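Long-range contact in complement factor MASP-3 (Homo sapiens, PDB 3DEM), which acts as a serine protease of the complement system in innate immunity, interacting with mannan-binding lectin and ficolins through its CUB1-EGF-CUB2 region: residues A[202-216]-A[265-278]. Sequence-based numbering, arbitrary orientation.
Sequences GFMVNLQFEDIFDIE and SGENRGWRLSYRAA. With CA (calcium ion), chain F.
F209 and L273 lie within an antiparallel pairing of strands 205-209 and 272-277, the central strands of a four-stranded sheet in the second CUB domain. The strand axes run at 160° and approach to 4.6 Å. Hydrogen-bonded pairs N206-R276 and Q208-S274 fix the register, and N206 N to R276 O, at 2.8 Å, is almost straight. On the face carrying V205, L207, F209, L273 and Y275 the contact is apolar. L273 CB sits over one face of the F209 ring, 4.2 Å from its centroid and 18° off the normal, a CH-pi contact, while L273 CD2 reaches F209 CZ. Strands 227-232 and 255-261 of the second sheet meet this face, through I228 against F209 and I258 against L273, as expected of the CUB beta-sandwich. The other face is polar. R272, extended with CG anti to its N (chi1 163°), grips E210 side-on: NE and NH2 both donate to OE2, at 2.7 and 3.0 Å, with OE2 close to the guanidinium plane and approached on the anti side of the E210 carboxylate. D211 OD2 adds a long, charge-only contact. R276 NH1 donates to S274 OG at 2.8 Å and to a water that bridges N206 O and S274 O.

Between F209 and D214 the register shifts by two residues, and a second water accepts from R272 N and lies within hydrogen-bonding distance of both E210 O and I212 O. Pairing resumes at D214-G270, where D214 OD2 accepts R269 N from above its carboxylate plane. I212 CD1 lies over the centre of the R269 guanidinium, whose NE bonds P184 O. Beyond this, the segments converge on calcium: E216 OE1 binds it at 2.2 Å and S265 O at 2.3 Å, with D226, D263 and two waters also bound.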
# COMPACT_ATOMS: atom_id res chain seq x y z
N GLY A 202 -2.58 8.49 -66.50
CA GLY A 202 -1.91 7.67 -67.50
C GLY A 202 -0.87 6.72 -66.94
O GLY A 202 -0.34 5.87 -67.67
N PHE A 203 -0.55 6.87 -65.66
CA PHE A 203 0.33 5.92 -64.98
C PHE A 203 -0.52 4.81 -64.38
O PHE A 203 -1.64 5.04 -63.95
CB PHE A 203 1.14 6.60 -63.88
CG PHE A 203 2.28 7.42 -64.39
CD1 PHE A 203 3.33 6.83 -65.05
CD2 PHE A 203 2.30 8.80 -64.21
CE1 PHE A 203 4.39 7.59 -65.53
CE2 PHE A 203 3.35 9.56 -64.69
CZ PHE A 203 4.39 8.96 -65.35
N MET A 204 0.02 3.59 -64.38
CA MET A 204 -0.69 2.45 -63.83
C MET A 204 0.14 1.81 -62.73
O MET A 204 1.31 1.47 -62.94
CB MET A 204 -1.01 1.44 -64.93
CG MET A 204 -2.13 1.91 -65.88
SD MET A 204 -2.31 0.84 -67.31
CE MET A 204 -1.55 -0.67 -66.70
N VAL A 205 -0.46 1.65 -61.56
CA VAL A 205 0.28 1.22 -60.38
C VAL A 205 0.33 -0.29 -60.26
O VAL A 205 -0.70 -0.96 -60.25
CB VAL A 205 -0.33 1.80 -59.09
CG1 VAL A 205 0.46 1.34 -57.87
CG2 VAL A 205 -0.38 3.32 -59.17
N ASN A 206 1.55 -0.83 -60.17
CA ASN A 206 1.73 -2.23 -59.86
C ASN A 206 2.15 -2.39 -58.40
O ASN A 206 2.97 -1.63 -57.89
CB ASN A 206 2.74 -2.88 -60.82
CG ASN A 206 2.31 -2.76 -62.29
OD1 ASN A 206 1.13 -2.54 -62.61
ND2 ASN A 206 3.28 -2.91 -63.20
N LEU A 207 1.55 -3.35 -57.72
CA LEU A 207 1.83 -3.58 -56.30
C LEU A 207 2.49 -4.93 -56.13
O LEU A 207 2.14 -5.90 -56.79
CB LEU A 207 0.55 -3.54 -55.47
CG LEU A 207 -0.30 -2.27 -55.50
CD1 LEU A 207 -1.62 -2.51 -54.78
CD2 LEU A 207 0.44 -1.10 -54.89
N GLN A 208 3.44 -4.99 -55.21
CA GLN A 208 4.21 -6.19 -55.00
C GLN A 208 4.64 -6.34 -53.54
O GLN A 208 5.45 -5.56 -53.04
CB GLN A 208 5.42 -6.17 -55.92
CG GLN A 208 6.38 -7.28 -55.68
CD GLN A 208 7.20 -7.57 -56.90
OE1 GLN A 208 7.61 -6.65 -57.63
NE2 GLN A 208 7.46 -8.87 -57.15
N PHE A 209 4.09 -7.33 -52.85
CA PHE A 209 4.46 -7.58 -51.46
C PHE A 209 5.84 -8.23 -51.37
O PHE A 209 6.25 -8.99 -52.27
CB PHE A 209 3.40 -8.43 -50.75
CG PHE A 209 2.14 -7.67 -50.44
CD1 PHE A 209 1.99 -7.02 -49.22
CD2 PHE A 209 1.12 -7.58 -51.38
CE1 PHE A 209 0.83 -6.30 -48.94
CE2 PHE A 209 -0.04 -6.87 -51.10
CZ PHE A 209 -0.18 -6.23 -49.88
N GLU A 210 6.56 -7.91 -50.31
CA GLU A 210 7.88 -8.49 -50.10
C GLU A 210 8.22 -8.67 -48.63
O GLU A 210 7.55 -8.11 -47.75
CB GLU A 210 8.95 -7.64 -50.81
CG GLU A 210 8.88 -6.18 -50.45
CD GLU A 210 9.57 -5.26 -51.46
OE1 GLU A 210 9.72 -5.64 -52.65
OE2 GLU A 210 9.95 -4.14 -51.07
N ASP A 211 9.25 -9.47 -48.37
CA ASP A 211 9.67 -9.83 -47.01
C ASP A 211 8.55 -10.48 -46.20
O ASP A 211 7.67 -11.14 -46.76
CB ASP A 211 10.26 -8.62 -46.28
CG ASP A 211 11.44 -8.01 -47.02
OD1 ASP A 211 12.14 -8.73 -47.76
OD2 ASP A 211 11.66 -6.79 -46.85
N ILE A 212 8.58 -10.30 -44.88
CA ILE A 212 7.60 -10.91 -43.98
C ILE A 212 6.17 -10.44 -44.27
O ILE A 212 5.93 -9.25 -44.46
CB ILE A 212 7.92 -10.63 -42.49
CG1 ILE A 212 9.13 -11.45 -42.03
CG2 ILE A 212 6.74 -10.96 -41.60
CD1 ILE A 212 9.82 -10.88 -40.80
N PHE A 213 5.25 -11.39 -44.31
CA PHE A 213 3.82 -11.10 -44.36
C PHE A 213 3.13 -11.87 -43.24
O PHE A 213 3.11 -13.11 -43.23
CB PHE A 213 3.23 -11.48 -45.72
CG PHE A 213 1.82 -11.02 -45.92
CD1 PHE A 213 1.56 -9.77 -46.48
CD2 PHE A 213 0.75 -11.82 -45.55
CE1 PHE A 213 0.26 -9.33 -46.67
CE2 PHE A 213 -0.56 -11.39 -45.73
CZ PHE A 213 -0.81 -10.15 -46.30
N ASP A 214 2.57 -11.14 -42.28
CA ASP A 214 2.04 -11.75 -41.06
C ASP A 214 0.89 -10.91 -40.53
O ASP A 214 1.10 -9.96 -39.76
CB ASP A 214 3.16 -11.91 -40.02
CG ASP A 214 2.68 -12.49 -38.70
OD1 ASP A 214 1.55 -13.04 -38.63
OD2 ASP A 214 3.45 -12.40 -37.72
N ILE A 215 -0.32 -11.26 -40.96
CA ILE A 215 -1.54 -10.60 -40.52
C ILE A 215 -2.42 -11.66 -39.87
O ILE A 215 -2.67 -12.71 -40.45
CB ILE A 215 -2.28 -9.93 -41.69
CG1 ILE A 215 -1.35 -8.96 -42.43
CG2 ILE A 215 -3.53 -9.19 -41.19
CD1 ILE A 215 -2.03 -8.14 -43.50
N GLU A 216 -2.86 -11.39 -38.64
CA GLU A 216 -3.69 -12.33 -37.90
C GLU A 216 -4.85 -12.83 -38.77
O GLU A 216 -5.53 -12.03 -39.42
CB GLU A 216 -4.24 -11.67 -36.64
CG GLU A 216 -4.81 -12.64 -35.62
CD GLU A 216 -5.51 -11.93 -34.47
OE1 GLU A 216 -5.53 -10.69 -34.47
OE2 GLU A 216 -6.04 -12.62 -33.58
N SER A 265 -6.26 -7.09 -30.43
CA SER A 265 -5.55 -8.27 -29.94
C SER A 265 -4.49 -8.79 -30.92
O SER A 265 -4.64 -8.68 -32.13
CB SER A 265 -6.56 -9.37 -29.59
OG SER A 265 -5.90 -10.54 -29.17
N GLY A 266 -3.40 -9.35 -30.39
CA GLY A 266 -2.38 -10.00 -31.21
C GLY A 266 -1.05 -9.26 -31.33
O GLY A 266 -0.95 -8.08 -31.00
N GLU A 267 -0.02 -9.97 -31.79
CA GLU A 267 1.32 -9.38 -31.93
C GLU A 267 1.95 -9.62 -33.31
O GLU A 267 3.17 -9.62 -33.45
CB GLU A 267 2.26 -9.91 -30.84
CG GLU A 267 1.74 -9.76 -29.41
CD GLU A 267 1.62 -8.31 -28.97
OE1 GLU A 267 2.31 -7.44 -29.55
OE2 GLU A 267 0.84 -8.04 -28.04
N ASN A 268 1.11 -9.82 -34.32
CA ASN A 268 1.60 -10.09 -35.67
C ASN A 268 2.51 -9.00 -36.26
O ASN A 268 2.37 -7.82 -35.96
CB ASN A 268 0.42 -10.43 -36.59
CG ASN A 268 -0.46 -11.53 -36.01
OD1 ASN A 268 -0.31 -12.70 -36.35
ND2 ASN A 268 -1.35 -11.15 -35.11
N ARG A 269 3.45 -9.41 -37.11
CA ARG A 269 4.52 -8.52 -37.57
C ARG A 269 4.15 -7.59 -38.74
O ARG A 269 4.84 -6.59 -38.99
CB ARG A 269 5.78 -9.33 -37.89
CG ARG A 269 6.27 -10.15 -36.70
CD ARG A 269 7.54 -10.91 -37.01
NE ARG A 269 8.71 -10.03 -37.01
CZ ARG A 269 9.97 -10.46 -37.07
NH1 ARG A 269 10.23 -11.76 -37.14
NH2 ARG A 269 10.97 -9.58 -37.06
N GLY A 270 3.08 -7.91 -39.46
CA GLY A 270 2.59 -7.02 -40.50
C GLY A 270 3.05 -7.35 -41.91
O GLY A 270 3.15 -8.52 -42.29
N TRP A 271 3.35 -6.31 -42.68
CA TRP A 271 3.52 -6.45 -44.12
C TRP A 271 4.29 -5.29 -44.72
O TRP A 271 4.39 -4.21 -44.13
CB TRP A 271 2.15 -6.54 -44.80
CG TRP A 271 1.24 -5.39 -44.46
CD1 TRP A 271 0.33 -5.34 -43.43
CD2 TRP A 271 1.14 -4.13 -45.14
NE1 TRP A 271 -0.32 -4.13 -43.43
CE2 TRP A 271 0.16 -3.37 -44.47
CE3 TRP A 271 1.80 -3.57 -46.24
CZ2 TRP A 271 -0.19 -2.07 -44.86
CZ3 TRP A 271 1.45 -2.29 -46.64
CH2 TRP A 271 0.47 -1.55 -45.95
N ARG A 272 4.83 -5.53 -45.90
CA ARG A 272 5.56 -4.53 -46.66
C ARG A 272 5.25 -4.72 -48.13
O ARG A 272 5.17 -5.84 -48.62
CB ARG A 272 7.07 -4.67 -46.42
CG ARG A 272 7.93 -3.96 -47.44
CD ARG A 272 9.41 -4.22 -47.23
NE ARG A 272 10.20 -3.76 -48.37
CZ ARG A 272 11.21 -2.89 -48.29
NH1 ARG A 272 11.59 -2.38 -47.12
NH2 ARG A 272 11.86 -2.54 -49.39
N LEU A 273 5.08 -3.62 -48.85
CA LEU A 273 4.93 -3.71 -50.29
C LEU A 273 5.75 -2.63 -50.97
O LEU A 273 6.08 -1.60 -50.36
CB LEU A 273 3.46 -3.65 -50.70
CG LEU A 273 2.65 -2.36 -50.53
CD1 LEU A 273 2.95 -1.36 -51.67
CD2 LEU A 273 1.17 -2.68 -50.47
N SER A 274 6.09 -2.88 -52.22
CA SER A 274 6.65 -1.84 -53.05
C SER A 274 5.70 -1.63 -54.22
O SER A 274 5.04 -2.56 -54.66
CB SER A 274 8.04 -2.23 -53.56
OG SER A 274 7.98 -3.38 -54.38
N TYR A 275 5.63 -0.40 -54.70
CA TYR A 275 4.80 -0.11 -55.86
C TYR A 275 5.63 0.56 -56.93
O TYR A 275 6.65 1.17 -56.65
CB TYR A 275 3.62 0.80 -55.48
CG TYR A 275 3.99 2.25 -55.27
CD1 TYR A 275 4.13 3.12 -56.35
CD2 TYR A 275 4.19 2.75 -53.99
CE1 TYR A 275 4.47 4.45 -56.16
CE2 TYR A 275 4.53 4.08 -53.79
CZ TYR A 275 4.67 4.92 -54.88
OH TYR A 275 5.01 6.24 -54.69
N ARG A 276 5.16 0.43 -58.17
CA ARG A 276 5.82 1.01 -59.33
C ARG A 276 4.76 1.46 -60.31
O ARG A 276 3.84 0.72 -60.63
CB ARG A 276 6.73 -0.03 -59.99
CG ARG A 276 7.94 -0.38 -59.17
CD ARG A 276 8.64 -1.64 -59.65
NE ARG A 276 9.76 -1.96 -58.77
CZ ARG A 276 9.62 -2.47 -57.55
NH1 ARG A 276 8.42 -2.72 -57.07
NH2 ARG A 276 10.70 -2.72 -56.81
N ALA A 277 4.88 2.70 -60.76
CA ALA A 277 3.96 3.24 -61.75
C ALA A 277 4.49 2.97 -63.15
O ALA A 277 5.50 3.53 -63.54
CB ALA A 277 3.76 4.73 -61.54
N ALA A 278 3.80 2.10 -63.88
CA ALA A 278 4.15 1.81 -65.27
C ALA A 278 3.59 2.88 -66.20
O ALA A 278 2.48 3.40 -65.99
CB ALA A 278 3.64 0.43 -65.68
OXT ALA A 278 4.24 3.25 -67.18
CA CA F . -5.01 -8.50 -34.37
O HOH W 1 5.81 -2.91 -57.43
O HOH W 2 4.82 -8.19 -46.90
O HOH W 3 -4.28 -6.25 -34.00
O HOH W 4 -2.67 -9.00 -34.46